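PDB 2X4G: nucleoside-diphosphate-sugar epimerase from Pseudomonas aeruginosa, which probably binds a nicotinamide dinucleotide and acts on nucleotide-linked sugars. Local coordinates for residues Ala12-Val18 with Gly37-Ile43; Leu24-His28 with Val184-Asp189; Glu64-His68 with Gly104-Pro108; Leu240-Leu246 with Phe305-Arg309; Arg254-Leu258 with Leu323-Leu328. All blocks are in the same frame, centred on the assembly; numbering follows the deposited sequence.

Contact 1: residues Ala12-Val18 with Gly37-Ile43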
# COMPACT_ATOMS: atom_id res chain seq x y z
N ALA A 12 0.81 -49.41 11.93
CA ALA A 12 0.57 -47.98 12.33
C ALA A 12 -0.93 -47.69 12.58
O ALA A 12 -1.61 -47.11 11.72
CB ALA A 12 1.17 -47.02 11.26
N HIS A 13 -1.41 -48.08 13.76
CA HIS A 13 -2.85 -48.07 14.13
C HIS A 13 -3.63 -46.71 14.05
O HIS A 13 -4.87 -46.73 14.03
CB HIS A 13 -3.06 -48.77 15.52
CG HIS A 13 -2.45 -48.05 16.70
ND1 HIS A 13 -1.10 -47.70 16.77
CD2 HIS A 13 -2.99 -47.65 17.89
CE1 HIS A 13 -0.86 -47.10 17.92
NE2 HIS A 13 -1.98 -47.06 18.62
N VAL A 14 -2.97 -45.56 14.00
CA VAL A 14 -3.71 -44.29 13.97
C VAL A 14 -3.41 -43.50 12.68
O VAL A 14 -2.29 -43.50 12.19
CB VAL A 14 -3.45 -43.48 15.26
CG1 VAL A 14 -4.15 -42.17 15.22
CG2 VAL A 14 -3.94 -44.26 16.45
N LYS A 15 -4.43 -42.85 12.13
CA LYS A 15 -4.30 -42.13 10.85
C LYS A 15 -4.63 -40.65 11.08
O LYS A 15 -5.74 -40.32 11.52
CB LYS A 15 -5.28 -42.74 9.85
CG LYS A 15 -4.79 -42.87 8.42
CD LYS A 15 -5.87 -43.49 7.52
CE LYS A 15 -5.34 -44.62 6.67
NZ LYS A 15 -6.29 -45.04 5.60
N TYR A 16 -3.66 -39.77 10.83
CA TYR A 16 -3.89 -38.33 10.96
C TYR A 16 -3.63 -37.64 9.63
O TYR A 16 -2.69 -38.01 8.92
CB TYR A 16 -3.01 -37.69 12.03
CG TYR A 16 -3.26 -38.19 13.46
CD1 TYR A 16 -2.26 -38.82 14.16
CD2 TYR A 16 -4.48 -37.99 14.10
CE1 TYR A 16 -2.46 -39.26 15.45
CE2 TYR A 16 -4.68 -38.43 15.39
CZ TYR A 16 -3.65 -39.07 16.05
OH TYR A 16 -3.78 -39.54 17.33
N ALA A 17 -4.46 -36.65 9.31
CA ALA A 17 -4.36 -35.91 8.05
C ALA A 17 -3.89 -34.49 8.28
O ALA A 17 -4.08 -33.97 9.37
CB ALA A 17 -5.71 -35.89 7.34
N VAL A 18 -3.30 -33.89 7.26
CA VAL A 18 -2.86 -32.49 7.29
C VAL A 18 -3.29 -31.80 6.01
O VAL A 18 -2.99 -32.28 4.93
CB VAL A 18 -1.31 -32.39 7.34
CG1 VAL A 18 -0.88 -30.95 7.54
CG2 VAL A 18 -0.74 -33.28 8.42
N GLY A 37 5.19 -42.45 14.24
CA GLY A 37 4.79 -43.75 13.70
C GLY A 37 3.31 -43.90 13.43
O GLY A 37 2.78 -44.99 13.47
N HIS A 38 2.62 -42.80 13.15
CA HIS A 38 1.24 -42.87 12.69
C HIS A 38 1.18 -42.93 11.16
O HIS A 38 2.17 -42.69 10.48
CB HIS A 38 0.49 -41.67 13.24
CG HIS A 38 0.54 -41.60 14.73
ND1 HIS A 38 0.87 -40.46 15.42
CD2 HIS A 38 0.37 -42.57 15.67
CE1 HIS A 38 0.88 -40.71 16.71
NE2 HIS A 38 0.58 -41.98 16.89
N ASP A 39 0.02 -43.30 10.64
CA ASP A 39 -0.22 -43.27 9.22
C ASP A 39 -0.57 -41.84 8.86
O ASP A 39 -1.42 -41.22 9.49
CB ASP A 39 -1.36 -44.21 8.84
CG ASP A 39 -0.93 -45.68 8.81
OD1 ASP A 39 -1.83 -46.54 8.92
OD2 ASP A 39 0.29 -45.98 8.64
N LEU A 40 0.11 -41.31 7.84
CA LEU A 40 -0.03 -39.92 7.47
C LEU A 40 -0.88 -39.80 6.24
O LEU A 40 -0.62 -40.46 5.22
CB LEU A 40 1.33 -39.34 7.18
CG LEU A 40 1.41 -37.95 6.59
CD1 LEU A 40 0.71 -36.93 7.50
CD2 LEU A 40 2.91 -37.63 6.37
N VAL A 41 -1.90 -38.96 6.32
CA VAL A 41 -2.67 -38.58 5.15
C VAL A 41 -2.43 -37.09 4.87
O VAL A 41 -2.40 -36.28 5.79
CB VAL A 41 -4.18 -38.87 5.33
CG1 VAL A 41 -4.99 -38.31 4.17
CG2 VAL A 41 -4.41 -40.38 5.49
N LEU A 42 -2.24 -36.75 3.60
CA LEU A 42 -2.08 -35.37 3.16
C LEU A 42 -3.23 -35.00 2.23
O LEU A 42 -3.37 -35.58 1.14
CB LEU A 42 -0.76 -35.19 2.41
CG LEU A 42 0.51 -35.59 3.14
CD1 LEU A 42 1.73 -35.29 2.29
CD2 LEU A 42 0.56 -34.88 4.49
N ILE A 43 -4.07 -34.07 2.67
CA ILE A 43 -5.15 -33.57 1.84
C ILE A 43 -4.63 -32.32 1.14
O ILE A 43 -4.31 -31.35 1.79
CB ILE A 43 -6.40 -33.26 2.68
CG1 ILE A 43 -6.90 -34.52 3.41
CG2 ILE A 43 -7.53 -32.70 1.80
CD1 ILE A 43 -7.93 -34.24 4.48
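The ring of H38 presents one face to Y16, whose CE1 edge points at it, and the two planes stand at 85° with centroids 5.1 Å apart: a T-shaped stack. At the tyrosine edge, in plane, lies H38 ND1, while V14 CG1 of the same segment sits over one face of the Y16 ring. The stack lies at the start of the two strands of a beta-alpha-beta unit, strand 15-19, helix 24-35 and strand 39-44, the first crossover of a Rossmann-type fold. Y16 CG lies beside its backbone N (chi1 -63°), which goes with the ring reaching H38. The helix ends in a Schellman motif at G37, where the chain turns back into the sheet. From there the strands run parallel, with bridges from K15-D39 to V18-L42. Backbone bonds pass to and fro between them: V14 O accepts from D39 N at 2.8 Å, and D39 O in turn accepts from Y16 N. On the Y16 and V18 face, V18 CG2 packs on L40 CD1, and both residues also touch I33 of helix 24-35. The other face carries A17, V41 and the K15 chain, whose NZ forms a salt bridge with E59. Y16 OH is hydrogen-bonded to E231 OE2, a second hold on the ring. A17 CB lies 3.9 Å from V41 CB.

Contact 2: residues Leu24-His28 with Val184-Asp189; sequences LLGHH and VLGELD
This is a buried helix-to-loop contact: the first turn of helix 24-35 packs against the chain as it leaves strand 176-185, the contact centre about 9 Å from the centre of the chain. L24 and H28 both reach the E187 carbonyl, H28 by a hydrogen bond and L24 by a methyl. H28 NE2 donates to E187 O at 2.9 Å, nearly straight at 167°, with the oxygen close to the imidazole plane. That bond requires a proton on NE2 and fixes the turn of the ring. L24 has CG anti to its own nitrogen (chi1 176°), which sends its two methyls into the bend of the loop: CD2 sits 3.6 Å from D189 CG and 4.0 Å from V184 CG1, while CD1 faces the E187 and L188 carbonyls. H27 contributes a face instead of an edge. L188 CD1 stands 3.5 Å from its ring centroid, 18° off the normal, a CH-pi contact, and H27 NE2 is hydrogen-bonded to Y55 OH. L188 has positive phi where the loop turns. The D189 carboxylate is held by T193 OG1 and the backbone N of G195. Around this core, helix 219-232 packs on L25 and V184, and W333 of helix 323-336 lies against E187 and L188.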
# COMPACT_ATOMS: atom_id res chain seq x y z
N LEU A 24 5.23 -24.20 5.50
CA LEU A 24 6.29 -24.46 6.47
C LEU A 24 5.76 -25.22 7.66
O LEU A 24 6.32 -26.24 8.06
CB LEU A 24 6.91 -23.14 6.96
CG LEU A 24 7.99 -23.23 8.06
CD1 LEU A 24 9.09 -24.23 7.71
CD2 LEU A 24 8.55 -21.84 8.36
N LEU A 25 4.69 -24.73 8.26
CA LEU A 25 4.22 -25.32 9.49
C LEU A 25 3.51 -26.67 9.22
O LEU A 25 3.68 -27.62 9.97
CB LEU A 25 3.34 -24.33 10.25
CG LEU A 25 2.83 -24.85 11.59
CD1 LEU A 25 4.00 -25.20 12.54
CD2 LEU A 25 1.81 -23.86 12.23
N GLY A 26 2.76 -26.79 8.14
CA GLY A 26 2.15 -28.08 7.79
C GLY A 26 3.16 -29.19 7.48
O GLY A 26 2.93 -30.35 7.81
N HIS A 27 4.27 -28.85 6.85
CA HIS A 27 5.24 -29.84 6.41
C HIS A 27 5.81 -30.47 7.66
O HIS A 27 6.01 -31.69 7.72
CB HIS A 27 6.32 -29.15 5.59
CG HIS A 27 7.28 -30.08 4.91
ND1 HIS A 27 8.12 -29.66 3.91
CD2 HIS A 27 7.55 -31.39 5.10
CE1 HIS A 27 8.87 -30.67 3.51
NE2 HIS A 27 8.55 -31.73 4.22
N HIS A 28 6.04 -29.64 8.66
CA HIS A 28 6.60 -30.08 9.95
C HIS A 28 5.52 -30.80 10.80
O HIS A 28 5.85 -31.70 11.57
CB HIS A 28 7.22 -28.91 10.72
CG HIS A 28 8.54 -28.44 10.17
ND1 HIS A 28 9.74 -29.07 10.46
CD2 HIS A 28 8.85 -27.37 9.39
CE1 HIS A 28 10.72 -28.42 9.85
NE2 HIS A 28 10.21 -27.39 9.20
N VAL A 184 6.99 -18.81 13.46
CA VAL A 184 7.65 -20.07 13.14
C VAL A 184 8.87 -19.87 12.24
O VAL A 184 8.77 -19.30 11.17
CB VAL A 184 6.67 -21.03 12.45
CG1 VAL A 184 7.34 -22.35 12.10
CG2 VAL A 184 5.45 -21.27 13.34
N LEU A 185 10.03 -20.34 12.67
CA LEU A 185 11.27 -20.17 11.90
C LEU A 185 11.98 -21.52 11.80
O LEU A 185 12.04 -22.24 12.81
CB LEU A 185 12.20 -19.15 12.57
CG LEU A 185 11.84 -17.67 12.45
CD1 LEU A 185 12.78 -16.88 13.33
CD2 LEU A 185 11.94 -17.18 11.00
N GLY A 186 12.51 -21.85 10.62
CA GLY A 186 13.23 -23.10 10.45
C GLY A 186 13.51 -23.47 9.03
O GLY A 186 13.44 -22.66 8.14
N GLU A 187 13.85 -24.73 8.80
CA GLU A 187 14.09 -25.20 7.43
C GLU A 187 12.78 -25.59 6.71
O GLU A 187 11.73 -25.78 7.32
CB GLU A 187 15.08 -26.35 7.42
CG GLU A 187 14.66 -27.55 8.24
CD GLU A 187 15.69 -28.68 8.20
OE1 GLU A 187 16.75 -28.52 7.57
OE2 GLU A 187 15.43 -29.73 8.83
N LEU A 188 12.88 -25.70 5.40
CA LEU A 188 11.74 -26.02 4.54
C LEU A 188 10.75 -24.87 4.37
O LEU A 188 9.58 -25.11 4.26
CB LEU A 188 11.02 -27.30 5.02
CG LEU A 188 11.92 -28.49 5.41
CD1 LEU A 188 11.11 -29.71 5.81
CD2 LEU A 188 12.92 -28.84 4.32
N ASP A 189 11.21 -23.62 4.32
CA ASP A 189 10.31 -22.45 4.28
C ASP A 189 10.30 -21.91 2.86
O ASP A 189 11.12 -21.08 2.51
CB ASP A 189 10.79 -21.38 5.28
CG ASP A 189 9.83 -20.21 5.42
OD1 ASP A 189 8.67 -20.33 5.00
OD2 ASP A 189 10.24 -19.16 5.98

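Contact 3: residues Glu64-His68 with Gly104-Pro108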
# COMPACT_ATOMS: atom_id res chain seq x y z
N GLU A 64 -10.07 -29.89 -3.71
CA GLU A 64 -10.13 -28.43 -3.74
C GLU A 64 -10.93 -27.99 -2.51
O GLU A 64 -11.89 -28.64 -2.11
CB GLU A 64 -10.76 -27.90 -5.04
CG GLU A 64 -9.85 -28.04 -6.27
CD GLU A 64 -10.62 -28.18 -7.59
OE1 GLU A 64 -10.57 -29.28 -8.21
OE2 GLU A 64 -11.29 -27.20 -8.00
N MET A 65 -10.52 -26.89 -1.90
CA MET A 65 -11.05 -26.53 -0.60
C MET A 65 -12.42 -25.88 -0.62
O MET A 65 -12.89 -25.40 0.41
CB MET A 65 -10.07 -25.58 0.08
CG MET A 65 -8.71 -26.21 0.29
SD MET A 65 -8.14 -25.80 1.95
CE MET A 65 -7.92 -23.99 1.85
N LEU A 66 -13.05 -25.85 -1.80
CA LEU A 66 -14.41 -25.33 -1.94
C LEU A 66 -15.30 -26.39 -2.58
O LEU A 66 -16.27 -26.05 -3.25
CB LEU A 66 -14.40 -24.04 -2.77
CG LEU A 66 -13.52 -22.91 -2.24
CD1 LEU A 66 -13.52 -21.70 -3.18
CD2 LEU A 66 -13.94 -22.48 -0.81
N ASP A 67 -14.97 -27.66 -2.33
CA ASP A 67 -15.57 -28.84 -2.99
C ASP A 67 -16.01 -29.86 -1.92
O ASP A 67 -15.29 -30.81 -1.61
CB ASP A 67 -14.52 -29.41 -3.97
CG ASP A 67 -14.88 -30.78 -4.54
OD1 ASP A 67 -16.07 -31.17 -4.59
OD2 ASP A 67 -13.94 -31.47 -4.97
N HIS A 68 -17.21 -29.65 -1.36
CA HIS A 68 -17.71 -30.40 -0.19
C HIS A 68 -17.79 -31.91 -0.39
O HIS A 68 -17.72 -32.66 0.57
CB HIS A 68 -19.10 -29.91 0.25
CG HIS A 68 -19.22 -28.42 0.35
ND1 HIS A 68 -19.80 -27.65 -0.64
CD2 HIS A 68 -18.85 -27.56 1.32
CE1 HIS A 68 -19.76 -26.38 -0.29
NE2 HIS A 68 -19.19 -26.30 0.90
N GLY A 104 -14.49 -17.82 4.17
CA GLY A 104 -15.01 -18.59 3.05
C GLY A 104 -14.24 -19.87 2.74
O GLY A 104 -14.79 -20.82 2.19
N GLN A 105 -12.96 -19.88 3.08
CA GLN A 105 -12.14 -21.07 2.90
C GLN A 105 -12.38 -22.06 4.03
O GLN A 105 -12.49 -23.27 3.77
CB GLN A 105 -10.64 -20.72 2.83
CG GLN A 105 -10.20 -20.01 1.52
CD GLN A 105 -8.70 -19.63 1.50
OE1 GLN A 105 -7.84 -20.31 2.12
NE2 GLN A 105 -8.38 -18.54 0.79
N THR A 106 -12.44 -21.57 5.27
CA THR A 106 -12.57 -22.48 6.40
C THR A 106 -13.96 -23.07 6.53
O THR A 106 -14.12 -24.20 6.98
CB THR A 106 -12.24 -21.82 7.75
OG1 THR A 106 -12.98 -20.60 7.86
CG2 THR A 106 -10.75 -21.55 7.89
N ASN A 107 -14.98 -22.32 6.15
CA ASN A 107 -16.33 -22.76 6.47
C ASN A 107 -16.67 -24.13 5.87
O ASN A 107 -17.23 -24.98 6.58
CB ASN A 107 -17.38 -21.71 6.12
CG ASN A 107 -18.46 -21.64 7.17
OD1 ASN A 107 -18.17 -21.57 8.38
ND2 ASN A 107 -19.72 -21.67 6.73
N PRO A 108 -16.33 -24.36 4.59
CA PRO A 108 -16.62 -25.68 4.03
C PRO A 108 -15.87 -26.81 4.73
O PRO A 108 -16.38 -27.92 4.84
CB PRO A 108 -16.16 -25.54 2.56
CG PRO A 108 -16.16 -24.10 2.29
CD PRO A 108 -15.76 -23.46 3.58
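The backbones of M65 and L66 pass the helix at some distance, with M65 CA 6.6 Å from Q105 CA and L66 CA 6.4 Å from P108 CA, so side chains bridge the gap. P108 occupies the centre of the contact. Its CB approaches the H68 imidazole obliquely, 3.5 Å from NE2, and its CG lies 4.1 Å from L66 CD2. Leucine and proline rest side by side and point the same way. The same methyl, L66 CD2, reaches back along the helix to G104 O at 3.5 Å. Farther over, M65 bends at chi2 and chi3 (-136° and -66°), which swings its CE to 3.7 Å from Q105 OE1, the two side chains crossing at a slant. No hydrogen bond joins the segments, and the buried surface is a modest 270 Å², the signs of plain van der Waals packing near the surface. Proline has no N-H to give to the preceding turn, and the helix is kinked there. M65 also touches R45, in the loop after strand 39-44. D67 is at the N-cap position of helix 68-74. The contact sets the loop between strand 59-62 and that helix against the middle of helix 98-116, whose T106 is hydrogen-bonded to Q165 of helix 154-171.

Contact 4: residues Leu240-Leu246 with Phe305-Arg309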
# COMPACT_ATOMS: atom_id res chain seq x y z
N LEU A 240 -1.01 -22.03 23.18
CA LEU A 240 0.15 -21.31 22.68
C LEU A 240 1.40 -22.22 22.66
O LEU A 240 1.77 -22.85 23.67
CB LEU A 240 0.39 -20.08 23.54
CG LEU A 240 -0.59 -18.92 23.37
CD1 LEU A 240 -0.43 -17.94 24.53
CD2 LEU A 240 -0.34 -18.23 22.01
N LEU A 241 2.01 -22.31 21.48
CA LEU A 241 3.16 -23.16 21.24
C LEU A 241 4.31 -22.19 21.03
O LEU A 241 4.41 -21.58 19.99
CB LEU A 241 2.89 -24.06 20.02
CG LEU A 241 1.62 -24.94 20.11
CD1 LEU A 241 1.38 -25.70 18.82
CD2 LEU A 241 1.69 -25.92 21.29
N THR A 242 5.16 -22.05 22.04
CA THR A 242 6.10 -20.94 22.15
C THR A 242 7.52 -21.43 22.18
O THR A 242 7.77 -22.58 22.52
CB THR A 242 5.88 -20.15 23.44
OG1 THR A 242 6.15 -20.98 24.56
CG2 THR A 242 4.45 -19.68 23.55
N GLY A 243 8.45 -20.53 21.86
CA GLY A 243 9.87 -20.85 21.73
C GLY A 243 10.65 -19.90 22.60
O GLY A 243 10.89 -20.20 23.77
N HIS A 244 11.05 -18.76 22.03
CA HIS A 244 11.82 -17.74 22.76
C HIS A 244 11.13 -16.40 22.66
O HIS A 244 10.75 -15.98 21.56
CB HIS A 244 13.23 -17.62 22.20
CG HIS A 244 14.00 -18.91 22.23
ND1 HIS A 244 14.29 -19.63 21.09
CD2 HIS A 244 14.49 -19.63 23.27
CE1 HIS A 244 14.94 -20.73 21.42
NE2 HIS A 244 15.07 -20.75 22.73
N ASN A 245 10.97 -15.73 23.80
CA ASN A 245 10.55 -14.34 23.81
C ASN A 245 11.75 -13.46 23.52
O ASN A 245 12.80 -13.63 24.11
CB ASN A 245 9.91 -13.97 25.13
CG ASN A 245 8.60 -14.65 25.33
OD1 ASN A 245 7.76 -14.71 24.45
ND2 ASN A 245 8.42 -15.18 26.49
N LEU A 246 11.58 -12.53 22.61
CA LEU A 246 12.71 -11.92 21.94
C LEU A 246 12.41 -10.48 21.57
O LEU A 246 11.37 -10.20 21.00
CB LEU A 246 12.92 -12.70 20.64
CG LEU A 246 14.32 -13.14 20.28
CD1 LEU A 246 15.03 -13.71 21.49
CD2 LEU A 246 14.20 -14.18 19.21
N PHE A 305 5.09 -10.96 23.73
CA PHE A 305 5.66 -12.18 24.30
C PHE A 305 4.51 -13.10 24.64
O PHE A 305 3.41 -12.64 24.94
CB PHE A 305 6.47 -11.91 25.59
CG PHE A 305 7.80 -11.20 25.37
CD1 PHE A 305 8.40 -11.09 24.13
CD2 PHE A 305 8.46 -10.67 26.46
CE1 PHE A 305 9.63 -10.45 23.98
CE2 PHE A 305 9.69 -10.03 26.31
CZ PHE A 305 10.27 -9.93 25.07
N LEU A 306 4.78 -14.40 24.59
CA LEU A 306 3.77 -15.43 24.82
C LEU A 306 4.18 -16.33 26.00
O LEU A 306 5.36 -16.59 26.19
CB LEU A 306 3.56 -16.25 23.55
CG LEU A 306 3.24 -15.46 22.26
CD1 LEU A 306 2.74 -16.36 21.14
CD2 LEU A 306 2.23 -14.33 22.51
N ASP A 307 3.20 -16.76 26.79
CA ASP A 307 3.38 -17.63 27.95
C ASP A 307 3.08 -19.04 27.49
O ASP A 307 1.98 -19.31 27.03
CB ASP A 307 2.38 -17.22 29.06
CG ASP A 307 2.62 -17.95 30.41
OD1 ASP A 307 1.96 -17.59 31.42
OD2 ASP A 307 3.47 -18.88 30.48
N GLY A 308 4.06 -19.93 27.62
CA GLY A 308 3.93 -21.32 27.20
C GLY A 308 3.48 -22.35 28.23
O GLY A 308 3.51 -23.54 27.95
N ARG A 309 3.02 -21.91 29.40
CA ARG A 309 2.72 -22.82 30.50
C ARG A 309 1.57 -23.81 30.24
O ARG A 309 1.64 -24.97 30.65
CB ARG A 309 2.38 -22.04 31.77
CG ARG A 309 3.58 -21.40 32.48
CD ARG A 309 3.10 -20.23 33.37
NE ARG A 309 3.95 -19.97 34.53
CZ ARG A 309 3.68 -19.05 35.46
NH1 ARG A 309 2.58 -18.29 35.35
NH2 ARG A 309 4.51 -18.88 36.49
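N245 and F305 meet where the loop before helix 309-315 passes strand 238-247, a strand of the mixed sheet that extends the Rossmann-type core. The strand is interrupted near T242 and G243, and no backbone-to-backbone hydrogen bond joins the two segments; an asparagine side chain bonds to backbone groups instead. The hydrogen bonds centre on the N245 amide. Its OD1 accepts from L306 N at 3.0 Å with 158° at the hydrogen, the donor tilted out of the amide plane, and its ND2 donates a weak bond to L306 O. Together these grip both polar groups of one backbone residue; N215 ND2 is a further donor to OD1. Stacking follows from the same residue: with CG anti to the carbonyl carbon, the amide lies across the F305 ring with the planes 28° apart, and N245 CB stands 3.5 Å from the ring centroid, 17° off its normal, a CH-pi contact. Apolar packing takes over toward L240, where L240 CD2 touches L306 CD1 at 3.7 Å, the two side chains at about a right angle, and T242 CG2 rests on L306 CB. An Asx turn then starts the helix behind G308, its N-cap: D307 OD2 accepts from R309 N. Beside that turn, T242 OG1 approaches G308 CA to 3.5 Å.

Contact 5: residues Arg254-Leu258 with Leu323-Leu328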
# COMPACT_ATOMS: atom_id res chain seq x y z
N ARG A 254 20.98 -11.30 15.98
CA ARG A 254 21.59 -12.62 16.01
C ARG A 254 21.72 -13.12 14.58
O ARG A 254 22.76 -13.63 14.19
CB ARG A 254 20.78 -13.59 16.85
CG ARG A 254 20.44 -13.08 18.27
CD ARG A 254 21.48 -13.44 19.34
NE ARG A 254 21.44 -14.85 19.72
CZ ARG A 254 20.48 -15.42 20.45
NH1 ARG A 254 20.54 -16.73 20.72
NH2 ARG A 254 19.45 -14.69 20.90
N ILE A 255 20.67 -12.93 13.81
CA ILE A 255 20.65 -13.33 12.40
C ILE A 255 21.77 -12.62 11.68
O ILE A 255 22.50 -13.26 10.94
CB ILE A 255 19.28 -13.00 11.73
CG1 ILE A 255 18.18 -13.88 12.32
CG2 ILE A 255 19.35 -13.16 10.22
CD1 ILE A 255 16.80 -13.40 12.01
N ALA A 256 21.91 -11.31 11.88
CA ALA A 256 23.05 -10.58 11.30
C ALA A 256 24.39 -11.23 11.67
O ALA A 256 25.22 -11.51 10.81
CB ALA A 256 23.04 -9.14 11.73
N GLU A 257 24.60 -11.47 12.95
CA GLU A 257 25.90 -11.96 13.41
C GLU A 257 26.24 -13.30 12.77
O GLU A 257 27.39 -13.52 12.37
CB GLU A 257 25.94 -12.02 14.94
CG GLU A 257 25.99 -10.63 15.58
CD GLU A 257 25.60 -10.61 17.06
OE1 GLU A 257 25.38 -11.70 17.64
OE2 GLU A 257 25.50 -9.49 17.63
N LEU A 258 25.23 -14.16 12.66
CA LEU A 258 25.37 -15.48 12.06
C LEU A 258 25.62 -15.41 10.56
O LEU A 258 26.35 -16.23 10.02
CB LEU A 258 24.12 -16.30 12.32
CG LEU A 258 23.89 -16.65 13.78
CD1 LEU A 258 22.54 -17.32 13.93
CD2 LEU A 258 25.05 -17.55 14.28
N LEU A 323 18.00 -21.24 20.13
CA LEU A 323 17.62 -20.33 19.05
C LEU A 323 18.62 -20.25 17.93
O LEU A 323 18.23 -20.04 16.81
CB LEU A 323 17.44 -18.90 19.57
CG LEU A 323 16.94 -17.87 18.56
CD1 LEU A 323 15.64 -18.35 17.89
CD2 LEU A 323 16.74 -16.55 19.27
N ASP A 324 19.90 -20.37 18.24
CA ASP A 324 20.95 -20.27 17.23
C ASP A 324 20.87 -21.47 16.30
O ASP A 324 21.12 -21.34 15.10
CB ASP A 324 22.34 -20.25 17.87
CG ASP A 324 22.77 -18.88 18.34
OD1 ASP A 324 23.93 -18.79 18.83
OD2 ASP A 324 21.98 -17.90 18.22
N ASP A 325 20.58 -22.63 16.87
CA ASP A 325 20.49 -23.86 16.09
C ASP A 325 19.34 -23.75 15.09
O ASP A 325 19.45 -24.22 13.96
CB ASP A 325 20.31 -25.09 16.99
CG ASP A 325 21.48 -25.28 17.96
OD1 ASP A 325 22.51 -25.84 17.57
OD2 ASP A 325 21.37 -24.86 19.13
N THR A 326 18.26 -23.09 15.49
CA THR A 326 17.11 -22.88 14.62
C THR A 326 17.47 -21.91 13.53
O THR A 326 17.29 -22.20 12.36
CB THR A 326 15.94 -22.31 15.38
OG1 THR A 326 15.54 -23.25 16.37
CG2 THR A 326 14.81 -22.01 14.46
N LEU A 327 17.98 -20.75 13.92
CA LEU A 327 18.41 -19.77 12.95
C LEU A 327 19.48 -20.29 12.00
O LEU A 327 19.49 -19.88 10.86
CB LEU A 327 18.93 -18.49 13.60
CG LEU A 327 18.02 -17.78 14.58
CD1 LEU A 327 18.74 -16.55 15.10
CD2 LEU A 327 16.70 -17.46 13.92
N LEU A 328 20.38 -21.16 12.46
CA LEU A 328 21.39 -21.75 11.55
C LEU A 328 20.80 -22.76 10.57
O LEU A 328 21.29 -22.90 9.45
CB LEU A 328 22.55 -22.39 12.32
CG LEU A 328 23.68 -21.40 12.62
CD1 LEU A 328 24.65 -21.94 13.66
CD2 LEU A 328 24.42 -21.05 11.34
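From its CB, R254 sets out against L327, whose CD1 is 4.0 Å away. Bends at chi2 and chi3 then fold the chain so that the guanidinium lies beside the start of the other helix. NE comes within 3.4 Å of D324 OD2. At the tip the two nitrogens part company: NH1 forms a salt bridge to D324 OD2 at 3.1 Å, while NH2 rests against L323 CD2 at 3.7 Å. The bridge is not an in-plane, two-pronged pairing. Guanidinium and carboxylate planes stand 58° apart, OD2 meets the group obliquely, and the hydrogen bond within it is weak, with 133° at the hydrogen. Next to the salt bridge the contact is apolar. L327 points into the gap between the helices and is met by I255, whose CG1 lies 3.9 Å from L327 CD1, and by L258, whose CD1 lies 3.8 Å from L327 CB; both pairs cross at about a right angle. I255 also packs on I198 and I201 of helix 196-202, and L323 on H244 and L246 of strand 238-247. With segment axes 10.5 Å apart at closest approach and crossing at -62°, this is an inclined helix-helix packing, helix 248-259 against the C-terminal helix 323-336, through leucine and isoleucine side chains bordered by a salt bridge.

From the N terminus, contact 1 closes the first beta-alpha-beta unit across helix 24-35. Contact 2 starts on that helix, so its segments alternate with those of contact 1, and the two touch through V18 CG1 and G26 O. Its long loop, closed only at 184-189, encloses contact 3, which ties the loop after strand 59-62 to helix 98-116. Contacts 4 and 5 follow in series and cross each other, joining strand 238-247 and helix 248-259 to the C-terminal part of the chain; they meet where L246 packs on L323. Contact 5 also touches contact 2, L327 against L185, so the C-terminal helix reaches the central sheet. Contacts 3 and 5 lie farthest apart, centres about 38 Å.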